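Local atomic coordinates of cupin type-2 domain-containing protein (Streptococcus pyogenes, PDB entry 1YHF), a protein that is of unknown function but is a small cupin type-2 domain protein, a jelly-roll barrel that in relatives often holds a metal or small ligand. Residues 24-30 against 45-51; 69-73 against 98-104; 72-76 against 90-96. All coordinates share one frame; numbering follows the deposited sequence.

Interaction 1. Residues 24-30 against 45-51; sequences IEQDQML and FSLDKGQ
Gln-28 O is gripped from two directions: Asp-48 N donates to it across the contact at 3.1 Å, nearly in line with the carbonyl, and a water donates a second hydrogen bond to it (3.0 Å from the water oxygen to Gln-28 O). The same water donates to Ser-46 OG (2.7 Å) and accepts from Glu-25 N, while Ser-46 OG is also bonded to Met-23 O. The type II turn from Glu-25 to Gln-28 directs Asp-27 N at Asp-48 OD2 (2.8 Å, 172° at the hydrogen), meeting the anti side of the carboxylate 22° out of its plane. The Asp-48 carboxylate reaches the turn because CG lies anti to the backbone N (chi1 -162°). The Ile-24 side chain crosses that of Asp-48 at about a right angle, CG2 of Ile-24 lying 3.8 Å from Asp-48 OD1. On the sheet face that carries selenomethionine Met-29 and Leu-47, the two side chains run alongside each other, Met-29 CG 3.8 Å from Leu-47 CD1, and Met-29 SE makes an oblique Met-aromatic contact with Phe-45. Leu-30 and Ser-46, on the opposite face, form a hydrogen-bonded antiparallel pair. This is the open end of the hairpin of strands 29-37 and 40-47, and strand 40-47 pairs along its other edge with strand 104-111.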
ATOM      1  N   ILE A  24      -2.462  -2.124 -13.187  1.00 29.36           N
ATOM      2  CA  ILE A  24      -3.797  -2.530 -12.747  1.00 29.41           C
ATOM      3  C   ILE A  24      -4.235  -3.699 -13.629  1.00 29.98           C
ATOM      4  O   ILE A  24      -4.195  -3.589 -14.855  1.00 29.64           O
ATOM      5  CB  ILE A  24      -4.813  -1.362 -12.850  1.00 29.09           C
ATOM      6  CG1 ILE A  24      -4.486  -0.273 -11.822  1.00 28.82           C
ATOM      7  CG2 ILE A  24      -6.230  -1.885 -12.673  1.00 29.93           C
ATOM      8  CD1 ILE A  24      -5.060   1.102 -12.130  1.00 30.33           C
ATOM      9  N   GLU A  25      -4.622  -4.825 -13.034  1.00 30.05           N
ATOM     10  CA  GLU A  25      -5.056  -5.963 -13.860  1.00 30.78           C
ATOM     11  C   GLU A  25      -6.492  -6.351 -13.558  1.00 30.69           C
ATOM     12  O   GLU A  25      -6.895  -6.386 -12.388  1.00 30.46           O
ATOM     13  CB  GLU A  25      -4.143  -7.192 -13.694  1.00 30.94           C
ATOM     14  CG  GLU A  25      -2.626  -6.954 -13.884  1.00 33.70           C
ATOM     15  CD  GLU A  25      -2.226  -6.668 -15.330  1.00 37.62           C
ATOM     16  OE1 GLU A  25      -3.013  -6.980 -16.251  1.00 39.71           O
ATOM     17  OE2 GLU A  25      -1.126  -6.105 -15.536  1.00 39.58           O
ATOM     18  N   GLN A  26      -7.242  -6.675 -14.616  1.00 31.10           N
ATOM     19  CA  GLN A  26      -8.670  -6.985 -14.527  1.00 31.78           C
ATOM     20  C   GLN A  26      -8.941  -7.993 -13.420  1.00 30.07           C
ATOM     21  O   GLN A  26      -8.339  -9.076 -13.400  1.00 29.83           O
ATOM     22  CB  GLN A  26      -9.229  -7.510 -15.871  1.00 32.12           C
ATOM     23  CG  GLN A  26      -9.222  -6.489 -17.030  1.00 35.35           C
ATOM     24  CD  GLN A  26     -10.070  -6.933 -18.240  1.00 36.39           C
ATOM     25  OE1 GLN A  26     -11.173  -7.506 -18.083  1.00 41.50           O
ATOM     26  NE2 GLN A  26      -9.566  -6.648 -19.455  1.00 40.13           N
ATOM     27  N   ASP A  27      -9.824  -7.603 -12.501  1.00 28.96           N
ATOM     28  CA  ASP A  27     -10.303  -8.441 -11.383  1.00 28.32           C
ATOM     29  C   ASP A  27      -9.226  -9.019 -10.441  1.00 27.33           C
ATOM     30  O   ASP A  27      -9.431 -10.068  -9.810  1.00 25.58           O
ATOM     31  CB  ASP A  27     -11.204  -9.561 -11.916  1.00 28.86           C
ATOM     32  CG  ASP A  27     -12.410  -9.024 -12.641  1.00 31.10           C
ATOM     33  OD1 ASP A  27     -12.902  -7.948 -12.240  1.00 33.41           O
ATOM     34  OD2 ASP A  27     -12.841  -9.665 -13.620  1.00 35.24           O
ATOM     35  N   GLN A  28      -8.098  -8.315 -10.344  1.00 26.45           N
ATOM     36  CA  GLN A  28      -6.932  -8.806  -9.624  1.00 26.04           C
ATOM     37  C   GLN A  28      -6.290  -7.733  -8.780  1.00 25.90           C
ATOM     38  O   GLN A  28      -6.605  -6.542  -8.911  1.00 24.67           O
ATOM     39  CB  GLN A  28      -5.883  -9.355 -10.604  1.00 26.19           C
ATOM     40  CG  GLN A  28      -6.270 -10.700 -11.193  1.00 26.68           C
ATOM     41  CD  GLN A  28      -5.449 -11.044 -12.410  1.00 28.34           C
ATOM     42  OE1 GLN A  28      -4.469 -11.788 -12.319  1.00 28.73           O
ATOM     43  NE2 GLN A  28      -5.835 -10.500 -13.556  1.00 24.61           N
HETATM   44  N   MSE A  29      -5.398  -8.193  -7.910  1.00 26.29           N
HETATM   45  CA  MSE A  29      -4.590  -7.363  -7.038  1.00 27.10           C
HETATM   46  C   MSE A  29      -3.159  -7.799  -7.261  1.00 25.94           C
HETATM   47  O   MSE A  29      -2.865  -8.997  -7.328  1.00 24.30           O
HETATM   48  CB  MSE A  29      -4.978  -7.568  -5.578  1.00 26.69           C
HETATM   49  CG  MSE A  29      -4.139  -6.720  -4.630  1.00 28.82           C
HETATM   50 SE   MSE A  29      -4.739  -6.756  -2.774  0.80 35.36          SE
HETATM   51  CE  MSE A  29      -4.094  -8.565  -2.309  1.00 30.22           C
ATOM     52  N   LEU A  30      -2.276  -6.810  -7.391  1.00 25.80           N
ATOM     53  CA  LEU A  30      -0.864  -7.038  -7.660  1.00 26.16           C
ATOM     54  C   LEU A  30      -0.040  -6.299  -6.646  1.00 25.44           C
ATOM     55  O   LEU A  30      -0.414  -5.218  -6.179  1.00 24.47           O
ATOM     56  CB  LEU A  30      -0.457  -6.511  -9.042  1.00 25.78           C
ATOM     57  CG  LEU A  30      -0.614  -7.317 -10.310  1.00 28.38           C
ATOM     58  CD1 LEU A  30      -2.063  -7.327 -10.786  1.00 29.03           C
ATOM     59  CD2 LEU A  30       0.308  -6.762 -11.419  1.00 28.22           C
ATOM     60  N   PHE A  45       1.105  -1.566  -4.449  1.00 24.08           N
ATOM     61  CA  PHE A  45      -0.069  -2.383  -4.759  1.00 25.29           C
ATOM     62  C   PHE A  45      -0.816  -1.814  -5.953  1.00 25.27           C
ATOM     63  O   PHE A  45      -0.778  -0.613  -6.199  1.00 25.45           O
ATOM     64  CB  PHE A  45      -1.063  -2.334  -3.600  1.00 26.14           C
ATOM     65  CG  PHE A  45      -0.758  -3.272  -2.473  1.00 27.54           C
ATOM     66  CD1 PHE A  45      -1.140  -4.615  -2.547  1.00 30.10           C
ATOM     67  CD2 PHE A  45      -0.142  -2.811  -1.314  1.00 29.00           C
ATOM     68  CE1 PHE A  45      -0.899  -5.495  -1.480  1.00 29.88           C
ATOM     69  CE2 PHE A  45       0.124  -3.681  -0.250  1.00 29.24           C
ATOM     70  CZ  PHE A  45      -0.270  -5.032  -0.331  1.00 29.27           C
ATOM     71  N   SER A  46      -1.526  -2.670  -6.675  1.00 25.13           N
ATOM     72  CA  SER A  46      -2.622  -2.203  -7.505  1.00 25.15           C
ATOM     73  C   SER A  46      -3.831  -3.082  -7.200  1.00 25.51           C
ATOM     74  O   SER A  46      -3.692  -4.278  -7.068  1.00 24.56           O
ATOM     75  CB  SER A  46      -2.258  -2.302  -8.987  1.00 25.09           C
ATOM     76  OG  SER A  46      -2.314  -3.640  -9.437  1.00 25.57           O
ATOM     77  N   LEU A  47      -5.012  -2.483  -7.111  1.00 26.13           N
ATOM     78  CA  LEU A  47      -6.252  -3.250  -7.012  1.00 26.01           C
ATOM     79  C   LEU A  47      -7.162  -2.790  -8.122  1.00 27.08           C
ATOM     80  O   LEU A  47      -7.329  -1.586  -8.303  1.00 27.89           O
ATOM     81  CB  LEU A  47      -6.941  -2.993  -5.680  1.00 25.46           C
ATOM     82  CG  LEU A  47      -6.411  -3.609  -4.377  1.00 24.24           C
ATOM     83  CD1 LEU A  47      -5.038  -3.063  -3.933  1.00 21.62           C
ATOM     84  CD2 LEU A  47      -7.431  -3.407  -3.263  1.00 25.89           C
ATOM     85  N   ASP A  48      -7.765  -3.720  -8.858  1.00 26.88           N
ATOM     86  CA  ASP A  48      -8.823  -3.346  -9.795  1.00 27.92           C
ATOM     87  C   ASP A  48     -10.050  -2.903  -9.022  1.00 28.02           C
ATOM     88  O   ASP A  48     -10.216  -3.243  -7.841  1.00 27.07           O
ATOM     89  CB  ASP A  48      -9.196  -4.515 -10.718  1.00 28.49           C
ATOM     90  CG  ASP A  48      -9.969  -4.062 -11.979  1.00 30.54           C
ATOM     91  OD1 ASP A  48      -9.934  -2.854 -12.316  1.00 29.06           O
ATOM     92  OD2 ASP A  48     -10.627  -4.923 -12.617  1.00 29.64           O
ATOM     93  N   LYS A  49     -10.905  -2.146  -9.700  1.00 28.40           N
ATOM     94  CA  LYS A  49     -12.181  -1.701  -9.162  1.00 29.30           C
ATOM     95  C   LYS A  49     -12.945  -2.865  -8.531  1.00 28.99           C
ATOM     96  O   LYS A  49     -13.054  -3.940  -9.135  1.00 28.67           O
ATOM     97  CB  LYS A  49     -13.004  -1.037 -10.275  1.00 29.29           C
ATOM     98  CG  LYS A  49     -14.427  -0.668  -9.882  1.00 33.89           C
ATOM     99  CD  LYS A  49     -15.029   0.391 -10.807  1.00 38.02           C
ATOM    100  CE  LYS A  49     -15.371  -0.202 -12.164  1.00 42.13           C
ATOM    101  NZ  LYS A  49     -15.699   0.869 -13.160  1.00 46.50           N
ATOM    102  N   GLY A  50     -13.447  -2.657  -7.312  1.00 28.37           N
ATOM    103  CA  GLY A  50     -14.202  -3.693  -6.612  1.00 28.79           C
ATOM    104  C   GLY A  50     -13.399  -4.677  -5.774  1.00 28.91           C
ATOM    105  O   GLY A  50     -13.974  -5.478  -5.031  1.00 28.70           O
ATOM    106  N   GLN A  51     -12.076  -4.618  -5.859  1.00 29.25           N
ATOM    107  CA  GLN A  51     -11.251  -5.499  -5.052  1.00 29.83           C
ATOM    108  C   GLN A  51     -11.163  -4.953  -3.624  1.00 31.08           C
ATOM    109  O   GLN A  51     -11.442  -3.778  -3.389  1.00 31.07           O
ATOM    110  CB  GLN A  51      -9.862  -5.703  -5.691  1.00 29.41           C
ATOM    111  CG  GLN A  51      -9.914  -6.312  -7.106  1.00 28.19           C
ATOM    112  CD  GLN A  51     -10.863  -7.495  -7.203  1.00 28.78           C
ATOM    113  OE1 GLN A  51     -11.792  -7.510  -8.030  1.00 32.20           O
ATOM    114  NE2 GLN A  51     -10.657  -8.482  -6.348  1.00 25.65           N
TER
HETATM  115  O   HOH W   1      -4.677  -4.660 -10.243  1.00 26.01           O
HETATM  116  O   HOH W   2     -12.423  -6.023 -10.536  1.00 37.51           O

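Interaction 2. Residues 69-73 against 98-104; sequences GLAEI and LYAVEAF
Strands 70-73 and 98-100 run antiparallel, their axes 4.7 Å apart at closest and their directions 150° apart. Glu-72 and Tyr-99 form the hydrogen-bonded pair: Glu-72 N to Tyr-99 O and Tyr-99 N to Glu-72 O are each 2.8 Å, with both donors in the plane of the carbonyl they meet. Ile-73 and Leu-98 follow as a non-hydrogen-bonded pair. Toward Gly-69 the regular pairing gives way: an inverse gamma turn centred on Ala-100 diverts the chain, and Leu-70 O takes a weak bond from Glu-102 N. Gly-69, with positive phi and no side chain, lets its CA approach Ala-103 O to 3.3 Å in a CH...O contact. The Ile-73 and Leu-98 side chains lie side by side, pointing the same way, CD1 of Ile-73 4.0 Å from CD2 of Leu-98, on the face turned into the cupin jelly-roll barrel, between its two sheets. There Phe-104, opening strand 104-111 of the other sheet, turns one ring face to Ala-71, CG sitting between the backbone N and carbonyl carbon of Phe-104: Ala-71 CB stands 3.6 Å from the ring centroid, 8° off the normal, a CH-pi contact. Both residues also touch Ile-66. On the side of Glu-72 and Tyr-99, Val-101 touches two residues, CG1 resting 3.8 Å from Leu-70 CD2 and CG2 3.7 Å from Glu-72 CB. The extended Glu-72 side chain slants past the Tyr-99 ring, carboxylate and ring planes 36° apart, and its OE2 forms a salt bridge with Arg-81.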
ATOM      1  N   GLY A  69      -6.321   6.663  -9.013  1.00 30.14           N
ATOM      2  CA  GLY A  69      -7.667   6.185  -8.672  1.00 29.19           C
ATOM      3  C   GLY A  69      -8.202   6.670  -7.336  1.00 28.94           C
ATOM      4  O   GLY A  69      -7.857   7.753  -6.862  1.00 28.23           O
ATOM      5  N   LEU A  70      -9.063   5.858  -6.732  1.00 28.73           N
ATOM      6  CA  LEU A  70      -9.760   6.247  -5.506  1.00 29.09           C
ATOM      7  C   LEU A  70      -9.964   5.037  -4.621  1.00 29.07           C
ATOM      8  O   LEU A  70     -10.383   3.981  -5.083  1.00 29.89           O
ATOM      9  CB  LEU A  70     -11.129   6.889  -5.830  1.00 28.63           C
ATOM     10  CG  LEU A  70     -11.980   7.387  -4.649  1.00 29.16           C
ATOM     11  CD1 LEU A  70     -11.330   8.593  -3.979  1.00 28.91           C
ATOM     12  CD2 LEU A  70     -13.400   7.747  -5.077  1.00 28.98           C
ATOM     13  N   ALA A  71      -9.688   5.195  -3.338  1.00 29.35           N
ATOM     14  CA  ALA A  71      -9.757   4.078  -2.421  1.00 29.87           C
ATOM     15  C   ALA A  71     -10.624   4.478  -1.259  1.00 30.24           C
ATOM     16  O   ALA A  71     -10.555   5.612  -0.805  1.00 31.69           O
ATOM     17  CB  ALA A  71      -8.346   3.685  -1.921  1.00 29.41           C
ATOM     18  N   GLU A  72     -11.432   3.541  -0.779  1.00 30.77           N
ATOM     19  CA  GLU A  72     -12.190   3.735   0.436  1.00 30.77           C
ATOM     20  C   GLU A  72     -11.513   3.016   1.575  1.00 30.96           C
ATOM     21  O   GLU A  72     -11.360   1.781   1.569  1.00 31.19           O
ATOM     22  CB  GLU A  72     -13.607   3.238   0.283  1.00 31.17           C
ATOM     23  CG  GLU A  72     -14.517   3.627   1.423  1.00 32.04           C
ATOM     24  CD  GLU A  72     -15.961   3.303   1.091  1.00 36.14           C
ATOM     25  OE1 GLU A  72     -16.273   2.103   0.922  1.00 37.20           O
ATOM     26  OE2 GLU A  72     -16.776   4.241   0.973  1.00 35.87           O
ATOM     27  N   ILE A  73     -11.098   3.813   2.548  1.00 30.72           N
ATOM     28  CA  ILE A  73     -10.359   3.321   3.674  1.00 30.60           C
ATOM     29  C   ILE A  73     -11.244   3.382   4.908  1.00 30.70           C
ATOM     30  O   ILE A  73     -11.877   4.383   5.186  1.00 30.28           O
ATOM     31  CB  ILE A  73      -9.003   4.074   3.806  1.00 31.13           C
ATOM     32  CG1 ILE A  73      -8.206   3.846   2.501  1.00 30.92           C
ATOM     33  CG2 ILE A  73      -8.263   3.680   5.092  1.00 30.20           C
ATOM     34  CD1 ILE A  73      -6.782   4.224   2.531  1.00 33.75           C
ATOM     35  N   LEU A  98      -9.550  -1.763   3.174  1.00 29.04           N
ATOM     36  CA  LEU A  98      -9.444  -0.939   1.972  1.00 29.10           C
ATOM     37  C   LEU A  98     -10.329  -1.521   0.861  1.00 29.64           C
ATOM     38  O   LEU A  98     -10.285  -2.728   0.606  1.00 29.81           O
ATOM     39  CB  LEU A  98      -7.976  -0.830   1.489  1.00 29.26           C
ATOM     40  CG  LEU A  98      -6.884  -0.290   2.459  1.00 29.70           C
ATOM     41  CD1 LEU A  98      -6.299  -1.373   3.392  1.00 30.56           C
ATOM     42  CD2 LEU A  98      -5.754   0.403   1.723  1.00 28.63           C
ATOM     43  N   TYR A  99     -11.142  -0.669   0.230  1.00 29.08           N
ATOM     44  CA  TYR A  99     -11.985  -1.080  -0.875  1.00 29.07           C
ATOM     45  C   TYR A  99     -11.693  -0.218  -2.097  1.00 28.40           C
ATOM     46  O   TYR A  99     -11.619   1.019  -2.001  1.00 28.26           O
ATOM     47  CB  TYR A  99     -13.467  -1.005  -0.491  1.00 29.74           C
ATOM     48  CG  TYR A  99     -14.417  -1.273  -1.631  1.00 31.47           C
ATOM     49  CD1 TYR A  99     -14.589  -2.564  -2.130  1.00 31.45           C
ATOM     50  CD2 TYR A  99     -15.147  -0.235  -2.209  1.00 32.44           C
ATOM     51  CE1 TYR A  99     -15.463  -2.825  -3.168  1.00 32.48           C
ATOM     52  CE2 TYR A  99     -16.034  -0.484  -3.251  1.00 33.67           C
ATOM     53  CZ  TYR A  99     -16.190  -1.777  -3.721  1.00 32.29           C
ATOM     54  OH  TYR A  99     -17.044  -2.023  -4.763  1.00 32.04           O
ATOM     55  N   ALA A 100     -11.497  -0.871  -3.239  1.00 27.87           N
ATOM     56  CA  ALA A 100     -11.184  -0.166  -4.479  1.00 27.89           C
ATOM     57  C   ALA A 100     -12.471   0.396  -5.090  1.00 27.99           C
ATOM     58  O   ALA A 100     -13.158  -0.279  -5.855  1.00 27.75           O
ATOM     59  CB  ALA A 100     -10.459  -1.100  -5.465  1.00 27.35           C
ATOM     60  N   VAL A 101     -12.815   1.621  -4.716  1.00 28.47           N
ATOM     61  CA  VAL A 101     -13.946   2.326  -5.331  1.00 29.29           C
ATOM     62  C   VAL A 101     -13.786   2.397  -6.852  1.00 29.81           C
ATOM     63  O   VAL A 101     -14.737   2.145  -7.611  1.00 29.92           O
ATOM     64  CB  VAL A 101     -14.110   3.746  -4.767  1.00 29.37           C
ATOM     65  CG1 VAL A 101     -15.320   4.444  -5.430  1.00 29.68           C
ATOM     66  CG2 VAL A 101     -14.298   3.689  -3.273  1.00 30.12           C
ATOM     67  N   GLU A 102     -12.583   2.768  -7.275  1.00 30.17           N
ATOM     68  CA  GLU A 102     -12.144   2.631  -8.658  1.00 30.86           C
ATOM     69  C   GLU A 102     -10.875   1.813  -8.550  1.00 30.12           C
ATOM     70  O   GLU A 102     -10.359   1.632  -7.443  1.00 29.96           O
ATOM     71  CB  GLU A 102     -11.787   3.982  -9.265  1.00 31.13           C
ATOM     72  CG  GLU A 102     -12.766   5.093  -9.002  1.00 35.65           C
ATOM     73  CD  GLU A 102     -12.266   6.427  -9.525  1.00 41.10           C
ATOM     74  OE1 GLU A 102     -11.066   6.533  -9.881  1.00 45.27           O
ATOM     75  OE2 GLU A 102     -13.068   7.380  -9.561  1.00 44.23           O
ATOM     76  N   ALA A 103     -10.364   1.335  -9.675  1.00 29.16           N
ATOM     77  CA  ALA A 103      -9.027   0.747  -9.693  1.00 29.34           C
ATOM     78  C   ALA A 103      -8.083   1.783  -9.067  1.00 29.03           C
ATOM     79  O   ALA A 103      -8.193   2.986  -9.332  1.00 29.22           O
ATOM     80  CB  ALA A 103      -8.598   0.413 -11.118  1.00 29.07           C
ATOM     81  N   PHE A 104      -7.200   1.332  -8.190  1.00 28.21           N
ATOM     82  CA  PHE A 104      -6.239   2.252  -7.616  1.00 27.10           C
ATOM     83  C   PHE A 104      -4.877   1.589  -7.437  1.00 26.65           C
ATOM     84  O   PHE A 104      -4.770   0.352  -7.463  1.00 26.14           O
ATOM     85  CB  PHE A 104      -6.793   2.885  -6.323  1.00 26.68           C
ATOM     86  CG  PHE A 104      -6.733   1.991  -5.094  1.00 27.97           C
ATOM     87  CD1 PHE A 104      -5.588   1.954  -4.298  1.00 27.59           C
ATOM     88  CD2 PHE A 104      -7.844   1.242  -4.696  1.00 27.39           C
ATOM     89  CE1 PHE A 104      -5.528   1.161  -3.139  1.00 26.56           C
ATOM     90  CE2 PHE A 104      -7.797   0.442  -3.543  1.00 24.69           C
ATOM     91  CZ  PHE A 104      -6.622   0.402  -2.763  1.00 26.68           C
TER

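Interaction 3. Residues 72-76 against 90-96; sequences EITID and MPAGIPH
The second conserved cupin motif supplies one side of this contact: residues 90-96 contain its P-X-G-X2-H portion and lead from strand 87-90 of one sheet to strand 96-100 of the other. Pro-91 to Ile-94 form a type II turn, with Gly-93 at positive phi. His-96 matches the motif histidine, which binds metal in many cupins; no metal is assigned to it here, and its ring packs edge-to-face with His-56. Asp-76 N donates a hydrogen bond to Pro-95 O (2.7 Å, 175° at the hydrogen), beside the non-hydrogen-bonded antiparallel pair Ile-75 and His-96. Ile-75 meets the loop with both its branches. Its CG2, anti to the backbone N, lies 3.9 Å from Ile-94 CG2, the two side chains crossing at about a right angle, and touches the Pro-91 ring at CD. The other branch carries CD1 to 3.9 Å from Met-90 CG. Ile-94 CG2 also abuts Asp-76 CB at 3.7 Å. Deeper in, selenomethionine Met-90 crosses Ile-73 at about a right angle, SE 3.7 Å from Ile-73 CG2. Its chain then bends at the last torsion (chi3 -67°), setting the Met-90 CE methyl over the centre of the His-96 ring, 3.7 Å above its plane.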
ATOM      1  N   GLU A  72     -11.432   3.541  -0.779  1.00 30.77           N
ATOM      2  CA  GLU A  72     -12.190   3.735   0.436  1.00 30.77           C
ATOM      3  C   GLU A  72     -11.513   3.016   1.575  1.00 30.96           C
ATOM      4  O   GLU A  72     -11.360   1.781   1.569  1.00 31.19           O
ATOM      5  CB  GLU A  72     -13.607   3.238   0.283  1.00 31.17           C
ATOM      6  CG  GLU A  72     -14.517   3.627   1.423  1.00 32.04           C
ATOM      7  CD  GLU A  72     -15.961   3.303   1.091  1.00 36.14           C
ATOM      8  OE1 GLU A  72     -16.273   2.103   0.922  1.00 37.20           O
ATOM      9  OE2 GLU A  72     -16.776   4.241   0.973  1.00 35.87           O
ATOM     10  N   ILE A  73     -11.098   3.813   2.548  1.00 30.72           N
ATOM     11  CA  ILE A  73     -10.359   3.321   3.674  1.00 30.60           C
ATOM     12  C   ILE A  73     -11.244   3.382   4.908  1.00 30.70           C
ATOM     13  O   ILE A  73     -11.877   4.383   5.186  1.00 30.28           O
ATOM     14  CB  ILE A  73      -9.003   4.074   3.806  1.00 31.13           C
ATOM     15  CG1 ILE A  73      -8.206   3.846   2.501  1.00 30.92           C
ATOM     16  CG2 ILE A  73      -8.263   3.680   5.092  1.00 30.20           C
ATOM     17  CD1 ILE A  73      -6.782   4.224   2.531  1.00 33.75           C
ATOM     18  N   THR A  74     -11.301   2.269   5.616  1.00 30.73           N
ATOM     19  CA  THR A  74     -12.015   2.183   6.881  1.00 31.38           C
ATOM     20  C   THR A  74     -10.986   2.065   7.973  1.00 31.66           C
ATOM     21  O   THR A  74     -10.054   1.264   7.866  1.00 31.60           O
ATOM     22  CB  THR A  74     -12.910   0.925   6.927  1.00 31.13           C
ATOM     23  OG1 THR A  74     -13.760   0.928   5.780  1.00 30.88           O
ATOM     24  CG2 THR A  74     -13.751   0.900   8.187  1.00 32.19           C
ATOM     25  N   ILE A  75     -11.142   2.887   9.000  1.00 31.30           N
ATOM     26  CA  ILE A  75     -10.294   2.816  10.179  1.00 32.01           C
ATOM     27  C   ILE A  75     -11.246   2.737  11.362  1.00 32.46           C
ATOM     28  O   ILE A  75     -11.978   3.684  11.624  1.00 32.44           O
ATOM     29  CB  ILE A  75      -9.338   4.038  10.305  1.00 31.57           C
ATOM     30  CG1 ILE A  75      -8.412   4.142   9.089  1.00 30.88           C
ATOM     31  CG2 ILE A  75      -8.538   3.957  11.608  1.00 31.90           C
ATOM     32  CD1 ILE A  75      -7.471   5.353   9.135  1.00 30.98           C
ATOM     33  N   ASP A  76     -11.249   1.586  12.035  1.00 33.74           N
ATOM     34  CA  ASP A  76     -12.251   1.253  13.066  1.00 35.60           C
ATOM     35  C   ASP A  76     -13.657   1.377  12.476  1.00 36.16           C
ATOM     36  O   ASP A  76     -14.057   0.559  11.656  1.00 36.05           O
ATOM     37  CB  ASP A  76     -12.086   2.126  14.314  1.00 35.59           C
ATOM     38  CG  ASP A  76     -12.826   1.572  15.530  1.00 38.29           C
ATOM     39  OD1 ASP A  76     -13.268   0.391  15.524  1.00 40.19           O
ATOM     40  OD2 ASP A  76     -12.961   2.338  16.508  1.00 39.25           O
HETATM   41  N   MSE A  90      -2.887   4.947   8.891  1.00 29.73           N
HETATM   42  CA  MSE A  90      -3.820   4.097   9.620  1.00 31.02           C
HETATM   43  C   MSE A  90      -3.089   3.623  10.866  1.00 30.25           C
HETATM   44  O   MSE A  90      -2.087   2.899  10.758  1.00 31.14           O
HETATM   45  CB  MSE A  90      -4.268   2.922   8.747  1.00 30.64           C
HETATM   46  CG  MSE A  90      -4.634   3.326   7.323  1.00 31.28           C
HETATM   47 SE   MSE A  90      -5.241   1.833   6.221  0.91 35.25          SE
HETATM   48  CE  MSE A  90      -3.536   0.805   6.093  1.00 26.27           C
ATOM     49  N   PRO A  91      -3.564   4.045  12.054  1.00 30.12           N
ATOM     50  CA  PRO A  91      -2.842   3.810  13.321  1.00 30.07           C
ATOM     51  C   PRO A  91      -2.686   2.341  13.744  1.00 29.49           C
ATOM     52  O   PRO A  91      -3.583   1.517  13.517  1.00 28.55           O
ATOM     53  CB  PRO A  91      -3.668   4.592  14.347  1.00 30.16           C
ATOM     54  CG  PRO A  91      -5.053   4.657  13.746  1.00 31.13           C
ATOM     55  CD  PRO A  91      -4.815   4.804  12.263  1.00 29.96           C
ATOM     56  N   ALA A  92      -1.536   2.037  14.347  1.00 29.26           N
ATOM     57  CA  ALA A  92      -1.217   0.696  14.847  1.00 29.58           C
ATOM     58  C   ALA A  92      -2.311   0.172  15.761  1.00 29.90           C
ATOM     59  O   ALA A  92      -2.877   0.926  16.560  1.00 29.85           O
ATOM     60  CB  ALA A  92       0.132   0.706  15.598  1.00 29.44           C
ATOM     61  N   GLY A  93      -2.627  -1.110  15.618  1.00 29.91           N
ATOM     62  CA  GLY A  93      -3.547  -1.783  16.549  1.00 30.47           C
ATOM     63  C   GLY A  93      -5.028  -1.516  16.358  1.00 30.37           C
ATOM     64  O   GLY A  93      -5.853  -2.066  17.094  1.00 30.56           O
ATOM     65  N   ILE A  94      -5.364  -0.667  15.385  1.00 29.60           N
ATOM     66  CA  ILE A  94      -6.753  -0.317  15.079  1.00 28.97           C
ATOM     67  C   ILE A  94      -7.135  -1.000  13.765  1.00 29.41           C
ATOM     68  O   ILE A  94      -6.386  -0.891  12.771  1.00 29.01           O
ATOM     69  CB  ILE A  94      -6.962   1.235  14.972  1.00 29.41           C
ATOM     70  CG1 ILE A  94      -6.470   1.964  16.232  1.00 28.18           C
ATOM     71  CG2 ILE A  94      -8.438   1.591  14.672  1.00 27.63           C
ATOM     72  CD1 ILE A  94      -7.340   1.725  17.446  1.00 32.16           C
ATOM     73  N   PRO A  95      -8.258  -1.759  13.760  1.00 29.23           N
ATOM     74  CA  PRO A  95      -8.662  -2.409  12.519  1.00 29.05           C
ATOM     75  C   PRO A  95      -8.873  -1.429  11.361  1.00 28.93           C
ATOM     76  O   PRO A  95      -9.415  -0.334  11.551  1.00 29.32           O
ATOM     77  CB  PRO A  95      -9.969  -3.123  12.901  1.00 28.97           C
ATOM     78  CG  PRO A  95      -9.836  -3.369  14.363  1.00 29.83           C
ATOM     79  CD  PRO A  95      -9.158  -2.117  14.874  1.00 29.13           C
ATOM     80  N   HIS A  96      -8.418  -1.837  10.185  1.00 28.41           N
ATOM     81  CA  HIS A  96      -8.605  -1.092   8.946  1.00 28.48           C
ATOM     82  C   HIS A  96      -8.890  -2.035   7.789  1.00 28.63           C
ATOM     83  O   HIS A  96      -8.588  -3.233   7.843  1.00 28.13           O
ATOM     84  CB  HIS A  96      -7.399  -0.179   8.622  1.00 27.88           C
ATOM     85  CG  HIS A  96      -6.062  -0.849   8.754  1.00 29.07           C
ATOM     86  ND1 HIS A  96      -5.599  -1.785   7.854  1.00 29.65           N
ATOM     87  CD2 HIS A  96      -5.078  -0.694   9.671  1.00 29.48           C
ATOM     88  CE1 HIS A  96      -4.394  -2.191   8.219  1.00 30.39           C
ATOM     89  NE2 HIS A  96      -4.058  -1.551   9.325  1.00 31.98           N
TER

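Interaction 1 closes along the chain before the other two begin; interactions 2 and 3 start from the same strand, 70-75, and share Glu-72 and Ile-73. Interaction 1 closes the open end of a hairpin in the five-stranded sheet, whereas 2 and 3 set strand 70-75 of the four-stranded sheet against 98-104 and 90-96, bringing residues of both sheets together. Centres of 1 and 2 are about 10 Å apart, and two probable hydrogen bonds join them: Leu-47 N to Phe-104 O (2.9 Å), between neighbouring strands 40-47 and 104-111, and Gly-50 N to Ala-100 O (2.8 Å), from the 48-51 turn to the end of strand 96-100. The centre of interaction 3 is about 15 Å from that of interaction 2 and about 20 Å from that of interaction 1.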